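Local coordinates for putative flavoprotein (Bacteroides eggerthii, PDB 4ICI) that binds flavin mononucleotide in a flavodoxin-like fold and so probably serves in electron transfer or another flavin-dependent redox reaction, at residues Y20-A23 and T27-A30; D41-A46 and S80-I85; I93-P96 and L101-R104; H113-K118 and P143-K148. All blocks are in the same frame, centred on the assembly; numbering follows the deposited sequence. Where two conformers were deposited one is given.

Contact 1: residues Y20-A23 and T27-A30; sequences YFSA and TARA. With FMN (flavin mononucleotide), chain B; EDO (1,2-ethanediol), chain E; EDO (1,2-ethanediol), chain G.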
loop_
_atom_site.group_PDB
_atom_site.type_symbol
_atom_site.label_atom_id
_atom_site.label_comp_id
_atom_site.label_asym_id
_atom_site.label_seq_id
_atom_site.Cartn_x
_atom_site.Cartn_y
_atom_site.Cartn_z
ATOM N N TYR A 20 3.585 3.581 -1.737
ATOM C CA TYR A 20 2.595 2.929 -2.563
ATOM C C TYR A 20 3.206 2.120 -3.672
ATOM O O TYR A 20 4.265 2.493 -4.206
ATOM C CB TYR A 20 1.585 3.951 -3.143
ATOM C CG TYR A 20 2.219 4.851 -4.163
ATOM C CD1 TYR A 20 2.955 5.979 -3.789
ATOM C CD2 TYR A 20 2.176 4.521 -5.502
ATOM C CE1 TYR A 20 3.568 6.782 -4.744
ATOM C CE2 TYR A 20 2.788 5.298 -6.439
ATOM C CZ TYR A 20 3.484 6.433 -6.059
ATOM O OH TYR A 20 4.104 7.222 -7.020
ATOM N N PHE A 21 2.507 1.049 -4.018
ATOM C CA PHE A 21 2.765 0.295 -5.236
ATOM C C PHE A 21 1.613 0.559 -6.207
ATOM O O PHE A 21 0.435 0.568 -5.827
ATOM C CB PHE A 21 2.837 -1.200 -4.899
ATOM C CG PHE A 21 2.846 -2.114 -6.107
ATOM C CD1 PHE A 21 3.845 -2.034 -7.052
ATOM C CD2 PHE A 21 1.858 -3.046 -6.274
ATOM C CE1 PHE A 21 3.831 -2.850 -8.148
ATOM C CE2 PHE A 21 1.849 -3.871 -7.366
ATOM C CZ PHE A 21 2.847 -3.764 -8.316
ATOM N N SER A 22 1.968 0.785 -7.468
ATOM C CA SER A 22 0.991 0.967 -8.518
ATOM C C SER A 22 1.522 0.323 -9.784
ATOM O O SER A 22 2.627 0.652 -10.235
ATOM C CB SER A 22 0.742 2.443 -8.746
ATOM O OG SER A 22 -0.287 2.658 -9.709
ATOM N N ALA A 23 0.752 -0.585 -10.358
ATOM C CA ALA A 23 1.147 -1.235 -11.606
ATOM C C ALA A 23 0.668 -0.506 -12.848
ATOM O O ALA A 23 1.395 -0.485 -13.866
ATOM C CB ALA A 23 0.665 -2.696 -11.621
ATOM N N THR A 27 -3.470 3.564 -8.381
ATOM C CA THR A 27 -3.077 3.766 -6.992
ATOM C C THR A 27 -2.114 4.927 -6.859
ATOM O O THR A 27 -2.136 5.634 -5.839
ATOM C CB THR A 27 -2.482 2.475 -6.400
ATOM O OG1 THR A 27 -3.382 1.402 -6.699
ATOM C CG2 THR A 27 -2.316 2.574 -4.890
ATOM N N ALA A 28 -1.261 5.148 -7.855
ATOM C CA ALA A 28 -0.373 6.314 -7.820
ATOM C C ALA A 28 -1.193 7.616 -7.734
ATOM O O ALA A 28 -0.833 8.555 -7.019
ATOM C CB ALA A 28 0.540 6.330 -9.042
ATOM N N ARG A 29 -2.289 7.675 -8.494
ATOM C CA ARG A 29 -3.113 8.877 -8.479
ATOM C C ARG A 29 -3.784 9.063 -7.126
ATOM O O ARG A 29 -3.836 10.194 -6.607
ATOM C CB ARG A 29 -4.131 8.833 -9.619
ATOM C CG ARG A 29 -3.481 9.027 -11.001
ATOM C CD ARG A 29 -4.475 9.229 -12.172
ATOM N NE ARG A 29 -5.542 8.221 -12.262
ATOM C CZ ARG A 29 -5.461 7.041 -12.888
ATOM N NH1 ARG A 29 -4.339 6.644 -13.496
ATOM N NH2 ARG A 29 -6.529 6.233 -12.892
ATOM N N ALA A 30 -4.262 7.965 -6.527
ATOM C CA ALA A 30 -4.821 8.022 -5.178
ATOM C C ALA A 30 -3.760 8.492 -4.174
ATOM O O ALA A 30 -4.010 9.348 -3.317
ATOM C CB ALA A 30 -5.385 6.654 -4.773
HETATM N N1 FMN B . -10.084 -5.583 -8.335
HETATM C C2 FMN B . -10.996 -5.971 -7.384
HETATM O O2 FMN B . -11.960 -5.245 -7.153
HETATM N N3 FMN B . -10.821 -7.174 -6.713
HETATM C C4 FMN B . -9.777 -8.041 -6.987
HETATM O O4 FMN B . -9.692 -9.065 -6.282
HETATM C C4A FMN B . -8.865 -7.663 -7.986
HETATM N N5 FMN B . -7.795 -8.516 -8.333
HETATM C C5A FMN B . -6.893 -8.068 -9.307
HETATM C C6 FMN B . -5.800 -8.878 -9.645
HETATM C C7 FMN B . -4.888 -8.466 -10.584
HETATM C C7M FMN B . -3.696 -9.321 -10.899
HETATM C C8 FMN B . -5.023 -7.238 -11.207
HETATM C C8M FMN B . -4.026 -6.799 -12.255
HETATM C C9 FMN B . -6.109 -6.433 -10.888
HETATM C C9A FMN B . -7.051 -6.825 -9.917
HETATM N N10 FMN B . -8.143 -6.010 -9.577
HETATM C C10 FMN B . -9.035 -6.426 -8.619
HETATM C "C1'" FMN B . -8.290 -4.650 -10.209
HETATM C "C2'" FMN B . -7.318 -3.663 -9.503
HETATM O "O2'" FMN B . -7.408 -3.674 -8.098
HETATM C "C3'" FMN B . -7.604 -2.202 -9.905
HETATM O "O3'" FMN B . -7.729 -2.095 -11.358
HETATM C "C4'" FMN B . -6.577 -1.181 -9.329
HETATM O "O4'" FMN B . -7.183 0.088 -9.401
HETATM C "C5'" FMN B . -5.279 -1.159 -10.221
HETATM O "O5'" FMN B . -4.429 -0.224 -9.608
HETATM P P FMN B . -3.063 0.274 -10.277
HETATM O O1P FMN B . -3.495 0.998 -11.563
HETATM O O2P FMN B . -2.340 1.079 -9.306
HETATM O O3P FMN B . -2.176 -0.927 -10.622
HETATM C C1 EDO E . 6.521 2.740 -8.764
HETATM O O1 EDO E . 6.773 1.770 -9.794
HETATM C C2 EDO E . 5.229 2.500 -7.961
HETATM O O2 EDO E . 4.885 1.144 -7.818
HETATM C C1 EDO G . 3.955 5.745 -9.602
HETATM O O1 EDO G . 4.948 6.718 -9.277
HETATM C C2 EDO G . 3.520 5.542 -11.066
HETATM O O2 EDO G . 2.710 6.578 -11.708
#

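Contact 2: residues D41-A46 and S80-I85; sequences DLYPIA and SKKENI. With EDO (1,2-ethanediol), chain E.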
loop_
_atom_site.group_PDB
_atom_site.type_symbol
_atom_site.label_atom_id
_atom_site.label_comp_id
_atom_site.label_asym_id
_atom_site.label_seq_id
_atom_site.Cartn_x
_atom_site.Cartn_y
_atom_site.Cartn_z
ATOM N N ASP A 41 5.330 13.163 2.195
ATOM C CA ASP A 41 6.270 12.719 1.173
ATOM C C ASP A 41 5.691 11.478 0.531
ATOM O O ASP A 41 5.047 10.708 1.214
ATOM C CB ASP A 41 7.607 12.347 1.830
ATOM C CG ASP A 41 8.386 13.555 2.353
ATOM O OD1 ASP A 41 8.120 14.690 1.911
ATOM O OD2 ASP A 41 9.296 13.358 3.198
ATOM N N LEU A 42 5.939 11.277 -0.763
ATOM C CA LEU A 42 5.553 10.050 -1.442
ATOM C C LEU A 42 6.773 9.193 -1.751
ATOM O O LEU A 42 7.814 9.731 -2.144
ATOM C CB LEU A 42 4.796 10.323 -2.744
ATOM C CG LEU A 42 3.272 10.256 -2.660
ATOM C CD1 LEU A 42 2.789 11.319 -1.748
ATOM C CD2 LEU A 42 2.629 10.389 -4.077
ATOM N N TYR A 43 6.615 7.875 -1.581
ATOM C CA TYR A 43 7.627 6.887 -1.892
ATOM C C TYR A 43 6.987 5.823 -2.799
ATOM O O TYR A 43 6.239 4.954 -2.337
ATOM C CB TYR A 43 8.187 6.254 -0.619
ATOM C CG TYR A 43 9.021 4.991 -0.841
ATOM C CD1 TYR A 43 10.192 5.016 -1.584
ATOM C CD2 TYR A 43 8.642 3.799 -0.275
ATOM C CE1 TYR A 43 10.944 3.850 -1.782
ATOM C CE2 TYR A 43 9.392 2.642 -0.471
ATOM C CZ TYR A 43 10.522 2.681 -1.219
ATOM O OH TYR A 43 11.258 1.503 -1.380
ATOM N N PRO A 44 7.267 5.899 -4.116
ATOM C CA PRO A 44 6.848 4.836 -4.990
ATOM C C PRO A 44 7.672 3.565 -4.702
ATOM O O PRO A 44 8.916 3.578 -4.715
ATOM C CB PRO A 44 7.128 5.383 -6.387
ATOM C CG PRO A 44 7.299 6.900 -6.211
ATOM C CD PRO A 44 7.918 7.005 -4.846
ATOM N N ILE A 45 6.965 2.475 -4.439
ATOM C CA ILE A 45 7.576 1.162 -4.229
ATOM C C ILE A 45 7.777 0.577 -5.623
ATOM O O ILE A 45 6.813 0.091 -6.227
ATOM C CB ILE A 45 6.658 0.247 -3.381
ATOM C CG1 ILE A 45 6.385 0.861 -1.973
ATOM C CG2 ILE A 45 7.262 -1.145 -3.278
ATOM C CD1 ILE A 45 5.236 0.187 -1.178
ATOM N N ALA A 46 9.008 0.681 -6.140
ATOM C CA ALA A 46 9.291 0.325 -7.516
ATOM C C ALA A 46 9.817 -1.097 -7.595
ATOM O O ALA A 46 10.828 -1.432 -6.974
ATOM C CB ALA A 46 10.322 1.278 -8.143
ATOM N N SER A 80 14.805 0.100 -4.759
ATOM C CA SER A 80 15.513 0.944 -3.790
ATOM C C SER A 80 14.659 1.150 -2.564
ATOM O O SER A 80 13.479 1.527 -2.713
ATOM C CB SER A 80 15.799 2.305 -4.426
ATOM O OG SER A 80 16.621 2.141 -5.560
ATOM N N LYS A 81 15.235 0.944 -1.383
ATOM C CA LYS A 81 14.537 1.241 -0.124
ATOM C C LYS A 81 14.428 2.737 0.109
ATOM O O LYS A 81 15.166 3.559 -0.462
ATOM C CB LYS A 81 15.249 0.608 1.085
ATOM C CG LYS A 81 15.227 -0.913 1.072
ATOM C CD LYS A 81 15.797 -1.510 2.341
ATOM C CE LYS A 81 15.685 -3.027 2.372
ATOM N NZ LYS A 81 16.120 -3.523 3.710
ATOM N N LYS A 82 13.485 3.082 0.977
ATOM C CA LYS A 82 13.365 4.444 1.473
ATOM C C LYS A 82 14.381 4.667 2.595
ATOM O O LYS A 82 14.206 4.204 3.730
ATOM C CB LYS A 82 11.927 4.698 1.960
ATOM C CG LYS A 82 11.643 6.155 2.322
ATOM C CD LYS A 82 11.642 7.049 1.107
ATOM C CE LYS A 82 11.066 8.418 1.359
ATOM N NZ LYS A 82 12.123 9.442 1.404
ATOM N N GLU A 83 15.447 5.385 2.280
ATOM C CA GLU A 83 16.597 5.428 3.196
ATOM C C GLU A 83 16.335 6.148 4.530
ATOM O O GLU A 83 16.892 5.778 5.570
ATOM C CB GLU A 83 17.792 6.061 2.485
ATOM C CG GLU A 83 18.246 5.260 1.256
ATOM N N ASN A 84 15.490 7.170 4.496
ATOM C CA ASN A 84 15.157 7.949 5.708
ATOM C C ASN A 84 13.869 7.494 6.393
ATOM O O ASN A 84 13.233 8.279 7.092
ATOM C CB ASN A 84 15.011 9.439 5.358
ATOM C CG ASN A 84 13.795 9.723 4.476
ATOM O OD1 ASN A 84 13.257 8.806 3.799
ATOM N ND2 ASN A 84 13.329 10.983 4.495
ATOM N N ILE A 85 13.474 6.240 6.177
ATOM C CA ILE A 85 12.232 5.714 6.753
ATOM C C ILE A 85 12.133 5.971 8.264
ATOM O O ILE A 85 11.031 6.195 8.786
ATOM C CB ILE A 85 12.060 4.184 6.416
ATOM C CG1 ILE A 85 10.682 3.650 6.847
ATOM C CG2 ILE A 85 13.203 3.352 7.022
ATOM C CD1 ILE A 85 9.564 4.146 6.014
HETATM C C1 EDO E . 6.521 2.740 -8.764
HETATM O O1 EDO E . 6.773 1.770 -9.794
HETATM C C2 EDO E . 5.229 2.500 -7.961
HETATM O O2 EDO E . 4.885 1.144 -7.818
HETATM O O HOH W 1 11.726 12.199 1.248
HETATM O O HOH W 2 11.933 1.383 -5.175
#

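Contact 3: residues I93-P96 and L101-R104; sequences IGYP and LAPR. With FMN (flavin mononucleotide), chain B.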
loop_
_atom_site.group_PDB
_atom_site.type_symbol
_atom_site.label_atom_id
_atom_site.label_comp_id
_atom_site.label_asym_id
_atom_site.label_seq_id
_atom_site.Cartn_x
_atom_site.Cartn_y
_atom_site.Cartn_z
ATOM N N ILE A 93 0.377 2.972 3.439
ATOM C CA ILE A 93 0.846 1.954 2.513
ATOM C C ILE A 93 -0.269 1.637 1.527
ATOM O O ILE A 93 -1.307 1.078 1.905
ATOM C CB ILE A 93 1.253 0.659 3.218
ATOM C CG1 ILE A 93 2.311 0.928 4.279
ATOM C CG2 ILE A 93 1.749 -0.350 2.197
ATOM C CD1 ILE A 93 2.739 -0.312 5.107
ATOM N N GLY A 94 -0.093 2.047 0.263
ATOM C CA GLY A 94 -1.098 1.892 -0.737
ATOM C C GLY A 94 -0.798 0.851 -1.791
ATOM O O GLY A 94 0.369 0.578 -2.138
ATOM N N TYR A 95 -1.866 0.274 -2.324
ATOM C CA TYR A 95 -1.753 -0.827 -3.285
ATOM C C TYR A 95 -3.043 -0.996 -4.070
ATOM O O TYR A 95 -4.125 -0.701 -3.581
ATOM C CB TYR A 95 -1.366 -2.154 -2.585
ATOM C CG TYR A 95 -2.195 -2.476 -1.351
ATOM C CD1 TYR A 95 -1.820 -1.998 -0.101
ATOM C CD2 TYR A 95 -3.339 -3.210 -1.441
ATOM C CE1 TYR A 95 -2.609 -2.266 1.021
ATOM C CE2 TYR A 95 -4.121 -3.482 -0.335
ATOM C CZ TYR A 95 -3.757 -3.011 0.890
ATOM O OH TYR A 95 -4.531 -3.252 2.018
ATOM N N PRO A 96 -2.945 -1.605 -5.253
ATOM C CA PRO A 96 -4.120 -2.153 -5.905
ATOM C C PRO A 96 -4.527 -3.452 -5.214
ATOM O O PRO A 96 -3.660 -4.204 -4.755
ATOM C CB PRO A 96 -3.623 -2.453 -7.308
ATOM C CG PRO A 96 -2.158 -2.780 -7.130
ATOM C CD PRO A 96 -1.710 -1.882 -6.000
ATOM N N LEU A 101 -6.334 -9.231 -1.917
ATOM C CA LEU A 101 -5.155 -9.127 -1.075
ATOM C C LEU A 101 -4.267 -7.962 -1.505
ATOM O O LEU A 101 -4.403 -7.428 -2.599
ATOM C CB LEU A 101 -4.318 -10.421 -1.158
ATOM C CG LEU A 101 -4.946 -11.694 -0.599
ATOM C CD1 LEU A 101 -4.136 -12.915 -1.107
ATOM C CD2 LEU A 101 -5.045 -11.640 0.935
ATOM N N ALA A 102 -3.336 -7.600 -0.639
ATOM C CA ALA A 102 -2.213 -6.754 -1.053
ATOM C C ALA A 102 -1.275 -7.558 -1.955
ATOM O O ALA A 102 -0.959 -8.710 -1.669
ATOM C CB ALA A 102 -1.430 -6.262 0.145
ATOM N N PRO A 103 -0.795 -6.942 -3.048
ATOM C CA PRO A 103 0.301 -7.554 -3.802
ATOM C C PRO A 103 1.477 -7.898 -2.908
ATOM O O PRO A 103 1.759 -7.180 -1.933
ATOM C CB PRO A 103 0.660 -6.473 -4.830
ATOM C CG PRO A 103 -0.607 -5.659 -4.987
ATOM C CD PRO A 103 -1.199 -5.647 -3.604
ATOM N N ARG A 104 2.172 -8.989 -3.239
ATOM C CA ARG A 104 3.258 -9.453 -2.386
ATOM C C ARG A 104 4.418 -8.472 -2.240
ATOM O O ARG A 104 5.147 -8.536 -1.258
ATOM C CB ARG A 104 3.758 -10.815 -2.833
ATOM C CG ARG A 104 2.713 -11.921 -3.001
ATOM C CD ARG A 104 1.850 -12.151 -1.833
ATOM N NE ARG A 104 1.000 -13.330 -2.016
ATOM C CZ ARG A 104 0.042 -13.692 -1.162
ATOM N NH1 ARG A 104 -0.183 -12.962 -0.067
ATOM N NH2 ARG A 104 -0.618 -14.826 -1.362
HETATM N N1 FMN B . -10.084 -5.583 -8.335
HETATM C C2 FMN B . -10.996 -5.971 -7.384
HETATM O O2 FMN B . -11.960 -5.245 -7.153
HETATM N N3 FMN B . -10.821 -7.174 -6.713
HETATM C C4 FMN B . -9.777 -8.041 -6.987
HETATM O O4 FMN B . -9.692 -9.065 -6.282
HETATM C C4A FMN B . -8.865 -7.663 -7.986
HETATM N N5 FMN B . -7.795 -8.516 -8.333
HETATM C C5A FMN B . -6.893 -8.068 -9.307
HETATM C C6 FMN B . -5.800 -8.878 -9.645
HETATM C C7 FMN B . -4.888 -8.466 -10.584
HETATM C C7M FMN B . -3.696 -9.321 -10.899
HETATM C C8 FMN B . -5.023 -7.238 -11.207
HETATM C C8M FMN B . -4.026 -6.799 -12.255
HETATM C C9 FMN B . -6.109 -6.433 -10.888
HETATM C C9A FMN B . -7.051 -6.825 -9.917
HETATM N N10 FMN B . -8.143 -6.010 -9.577
HETATM C C10 FMN B . -9.035 -6.426 -8.619
HETATM C "C1'" FMN B . -8.290 -4.650 -10.209
HETATM C "C2'" FMN B . -7.318 -3.663 -9.503
HETATM O "O2'" FMN B . -7.408 -3.674 -8.098
HETATM C "C3'" FMN B . -7.604 -2.202 -9.905
HETATM O "O3'" FMN B . -7.729 -2.095 -11.358
HETATM C "C4'" FMN B . -6.577 -1.181 -9.329
HETATM O "O4'" FMN B . -7.183 0.088 -9.401
HETATM C "C5'" FMN B . -5.279 -1.159 -10.221
HETATM O "O5'" FMN B . -4.429 -0.224 -9.608
HETATM P P FMN B . -3.063 0.274 -10.277
HETATM O O1P FMN B . -3.495 0.998 -11.563
HETATM O O2P FMN B . -2.340 1.079 -9.306
HETATM O O3P FMN B . -2.176 -0.927 -10.622
#

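Contact 4: residues H113-K118 and P143-K148; sequences HSLKGK and PDLNWK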
loop_
_atom_site.group_PDB
_atom_site.type_symbol
_atom_site.label_atom_id
_atom_site.label_comp_id
_atom_site.label_asym_id
_atom_site.label_seq_id
_atom_site.Cartn_x
_atom_site.Cartn_y
_atom_site.Cartn_z
ATOM N N HIS A 113 11.656 -2.558 5.771
ATOM C CA HIS A 113 11.702 -1.246 6.408
ATOM C C HIS A 113 11.255 -1.400 7.866
ATOM O O HIS A 113 10.252 -2.045 8.113
ATOM C CB HIS A 113 10.787 -0.273 5.664
ATOM C CG HIS A 113 11.248 0.068 4.274
ATOM N ND1 HIS A 113 11.077 -0.773 3.196
ATOM C CD2 HIS A 113 11.860 1.174 3.785
ATOM C CE1 HIS A 113 11.569 -0.204 2.110
ATOM N NE2 HIS A 113 12.053 0.981 2.440
ATOM N N SER A 114 11.963 -0.806 8.817
ATOM C CA SER A 114 11.519 -0.841 10.202
ATOM C C SER A 114 10.346 0.116 10.379
ATOM O O SER A 114 10.486 1.320 10.164
ATOM C CB SER A 114 12.627 -0.475 11.175
ATOM O OG SER A 114 12.104 -0.552 12.505
ATOM N N LEU A 115 9.197 -0.446 10.716
ATOM C CA LEU A 115 7.987 0.324 10.933
ATOM C C LEU A 115 7.552 0.273 12.402
ATOM O O LEU A 115 6.496 0.807 12.764
ATOM C CB LEU A 115 6.874 -0.198 10.018
ATOM C CG LEU A 115 7.190 -0.099 8.516
ATOM C CD1 LEU A 115 6.052 -0.746 7.735
ATOM C CD2 LEU A 115 7.406 1.351 8.059
ATOM N N LYS A 116 8.380 -0.340 13.242
ATOM C CA LYS A 116 8.179 -0.325 14.699
ATOM C C LYS A 116 8.033 1.090 15.238
ATOM O O LYS A 116 8.789 1.985 14.867
ATOM C CB LYS A 116 9.356 -1.033 15.385
ATOM C CG LYS A 116 9.311 -1.044 16.914
ATOM C CD LYS A 116 10.397 -1.952 17.519
ATOM C CE LYS A 116 11.763 -1.316 17.437
ATOM N NZ LYS A 116 12.735 -1.994 18.343
ATOM N N GLY A 117 7.003 1.295 16.061
ATOM C CA GLY A 117 6.750 2.580 16.671
ATOM C C GLY A 117 5.915 3.539 15.856
ATOM O O GLY A 117 5.416 4.506 16.398
ATOM N N LYS A 118 5.734 3.263 14.574
ATOM C CA LYS A 118 5.007 4.137 13.690
ATOM C C LYS A 118 3.527 3.767 13.608
ATOM O O LYS A 118 3.114 2.642 13.908
ATOM C CB LYS A 118 5.616 4.075 12.288
ATOM C CG LYS A 118 7.117 4.315 12.254
ATOM C CD LYS A 118 7.629 4.415 10.846
ATOM C CE LYS A 118 9.132 4.335 10.795
ATOM N NZ LYS A 118 9.754 5.443 11.543
ATOM N N PRO A 143 1.376 -8.381 13.193
ATOM C CA PRO A 143 0.565 -7.928 14.324
ATOM C C PRO A 143 1.284 -7.017 15.307
ATOM O O PRO A 143 0.612 -6.366 16.123
ATOM C CB PRO A 143 0.174 -9.245 15.011
ATOM C CG PRO A 143 1.308 -10.144 14.711
ATOM C CD PRO A 143 1.564 -9.829 13.256
ATOM N N ASP A 144 2.607 -6.951 15.227
ATOM C CA ASP A 144 3.378 -6.062 16.094
ATOM C C ASP A 144 3.320 -4.621 15.665
ATOM O O ASP A 144 3.661 -3.740 16.444
ATOM C CB ASP A 144 4.845 -6.474 16.182
ATOM C CG ASP A 144 5.059 -7.774 16.870
ATOM O OD1 ASP A 144 4.480 -8.040 17.926
ATOM O OD2 ASP A 144 5.864 -8.568 16.349
ATOM N N LEU A 145 2.882 -4.350 14.435
ATOM C CA LEU A 145 2.737 -2.970 13.985
ATOM C C LEU A 145 1.485 -2.305 14.498
ATOM O O LEU A 145 0.488 -2.970 14.803
ATOM C CB LEU A 145 2.772 -2.890 12.441
ATOM C CG LEU A 145 4.013 -3.502 11.801
ATOM C CD1 LEU A 145 3.962 -3.333 10.264
ATOM C CD2 LEU A 145 5.295 -2.881 12.382
ATOM N N ASN A 146 1.538 -0.972 14.549
ATOM C CA ASN A 146 0.386 -0.175 14.998
ATOM C C ASN A 146 -0.511 0.188 13.810
ATOM O O ASN A 146 -0.406 1.267 13.238
ATOM C CB ASN A 146 0.817 1.071 15.759
ATOM C CG ASN A 146 -0.367 1.879 16.248
ATOM O OD1 ASN A 146 -1.420 1.317 16.513
ATOM N ND2 ASN A 146 -0.204 3.207 16.337
ATOM N N TRP A 147 -1.360 -0.751 13.430
ATOM C CA TRP A 147 -2.254 -0.591 12.281
ATOM C C TRP A 147 -3.473 0.214 12.640
ATOM O O TRP A 147 -4.084 -0.007 13.682
ATOM C CB TRP A 147 -2.725 -1.945 11.793
ATOM C CG TRP A 147 -1.649 -2.791 11.179
ATOM C CD1 TRP A 147 -0.979 -3.819 11.761
ATOM C CD2 TRP A 147 -1.197 -2.732 9.831
ATOM N NE1 TRP A 147 -0.104 -4.369 10.885
ATOM C CE2 TRP A 147 -0.207 -3.722 9.681
ATOM C CE3 TRP A 147 -1.488 -1.907 8.740
ATOM C CZ2 TRP A 147 0.451 -3.943 8.467
ATOM C CZ3 TRP A 147 -0.837 -2.125 7.546
ATOM C CH2 TRP A 147 0.116 -3.128 7.415
ATOM N N LYS A 148 -3.841 1.124 11.758
ATOM C CA LYS A 148 -5.126 1.804 11.823
ATOM C C LYS A 148 -5.930 1.465 10.604
ATOM O O LYS A 148 -5.394 0.930 9.636
ATOM C CB LYS A 148 -4.944 3.309 11.998
ATOM C CG LYS A 148 -4.300 3.741 13.336
ATOM C CD LYS A 148 -4.313 5.260 13.564
ATOM C CE LYS A 148 -3.956 5.647 15.012
ATOM N NZ LYS A 148 -4.026 7.135 15.276
HETATM O O HOH W 3 4.095 0.234 14.111
HETATM O O HOH W 4 2.522 4.766 16.779
#

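Contact 1: residues Y20-A23 and T27-A30
With OG swung anti to the backbone N (chi1 -176°), S22 faces T27 and A28, while T27 keeps OG1 beside its own backbone N (chi1 -49°). Both hydroxyls therefore converge on one phosphate oxygen of the flavin mononucleotide: S22 OG donates to FMN O2P at 2.6 Å and T27 OG1 to the same O2P at 2.8 Å. The backbone adds a third donor, T27 N to FMN O2P (2.9 Å, 163° at the hydrogen), and A23 N takes the neighbouring oxygen O3P. Three bonds thus grip O2P, and the N-H groups at the start of the helix would be expected to favour the phosphate's negative charge. S22 OG also accepts a weak bond from A28 N at 3.3 Å. Behind this polar cluster, Y20 CE2 rests on the methyl A28 CB at 3.6 Å, and T27 CB lies 3.5 Å from F21 O, a buried carbonyl oxygen without a hydrogen-bond partner. This is the phosphate-binding loop of the flavodoxin fold, running from the first strand into the first helix. Strand 16-20 delivers the loop and helix 26-38 receives it; P96 of strand 90-96 packs on F21 and T27, and Y20 leans on L42 and P44 of strand 41-44.

Contact 2: residues D41-A46 and S80-I85
K82 lies across one face of the Y43 ring, the two side chains sliding past each other in opposite directions. Its CB stands 3.8 Å from the ring centroid and only 3° off the normal, a CH-pi contact squarely over the centre. The bend at chi2 (69°) turns the lysine chain back along the ring toward its root, where K82 CD meets Y43 CD1 at 3.7 Å. At its far end the tyrosine has a polar hold: Y43 OH donates to S80 O at 2.6 Å, in the carbonyl plane and on a lone pair, with the acceptor near the plane of the ring. The bond fixes the position of the hydroxyl end, while the aliphatic packing over a face limits rotation of the ring. Beyond the ring, K82 NZ bonds N84 OD1 at 2.7 Å within its own turn and reaches D41 OD2 through a water, whose link to the carboxylate is weak. A second water joins A46 N to S80 N. The arrangement fastens the loop ahead of strand 90-96 against strand 41-44, an outermost strand of the parallel sheet. L17 of strand 16-20 touches both Y43 and K82, and I45 continues inward to pack on I105, I106 and F109 of helix 104-112.

Contact 3: residues I93-P96 and L101-R104
P96 and P103 meet ring to ring, and the tightest approach in this contact is a carbon against a carbonyl oxygen: P103 CD lies 3.1 Å from P96 O. The pyrrolidine rings cross obliquely, with P96 CG 3.9 Å from P103 CG, and pack the strand end against the returning loop. Next to them, Y95 presents its ring to A102. The methyl A102 CB sits over one face, 3.9 Å from the centroid and 9° off the normal, in a CH-pi contact. Holding CG between the backbone N and the carbonyl carbon (chi1 48°) is what stands the tyrosine ring over A102. Separately, Y95 CB touches P103 CD at 3.6 Å. The ring's outer end is fixed by a hydrogen bond between Y95 OH and S134 OG. In the flavodoxin fold, a flavin-binding loop follows the C-terminal end of this third strand in chain order; here it runs from P96 to A102 and P103 before helix 104-112 begins. P96 itself faces the cofactor, its CB 3.3 Å from FMN O5', and I97 O in the intervening loop bonds to the flavin mononucleotide. The contact between the segments is otherwise apolar and buried. L138 of helix 132-141 covers both Y95 and A102, while F21 packs on the proline side, against P96 and P103.

Contact 4: residues H113-K118 and P143-K148
L115 and L145 form the close, apolar part of this contact, their side chains crossing at an angle. One branch does most of the touching: L145 CD2 comes 3.9 Å from L115 CB and equally near the carbonyl carbon of that residue, while the two CD1 methyls approach less closely. In both leucines CG is anti to the carbonyl carbon (chi1 -61° in L115, -56° in L145), and the L145 branch swings in under the turn even though its CB does not aim there. L115 carries the packing deeper, onto V91 of strand 90-96 and I85.

The other half is wet. Water 3 is held by three backbone groups: it donates to L115 O and to K118 O, the latter at 2.6 Å, and accepts from N146 N at 2.9 Å. It bridges the turn to the start of strand 146-152, next to the direct backbone bonding of N146 with V120. Water 4, further out, spans G117 O and N146 ND2. Here the direct touch is thin: N146 CB stands 3.3 Å from K118 O, with exposed K116 and G117 alongside. K118 leads its chain away, K118 NZ bonding Y88 O and I85 O.

The loop is shaped by a type II beta turn from L115 to K118, closed by K118 N to L115 O at 3.1 Å, with G117 at positive phi (87°). N146 is the centre of an inverse gamma turn. The two turns lie where the neighbouring parallel strands 119-125 and 146-152 begin, at the edge of the flavodoxin-like sheet and at the end remote from the flavin phosphate.

How the contacts relate
The contacts follow one another along the chain, and all belong to one flavodoxin-like alpha/beta domain whose parallel sheet runs in strand order 2-1-3-4-5. Contacts 1 and 3, with centres about 9 Å apart, both touch the flavin mononucleotide and are joined by the backbone bond F21 N to G94 O (2.9 Å). Contact 2 hangs on the outer strand 41-44, tied to contact 1 by backbone bonds between Y20 and residues Y43 and I45. The centres of contacts 4 and 1 are about 21 Å apart, across the chain's centre, and contact 4 meets contact 2 through K82 N and H113 NE2. The cofactor loops thus gather at one end of the sheet, with contact 4 at the other.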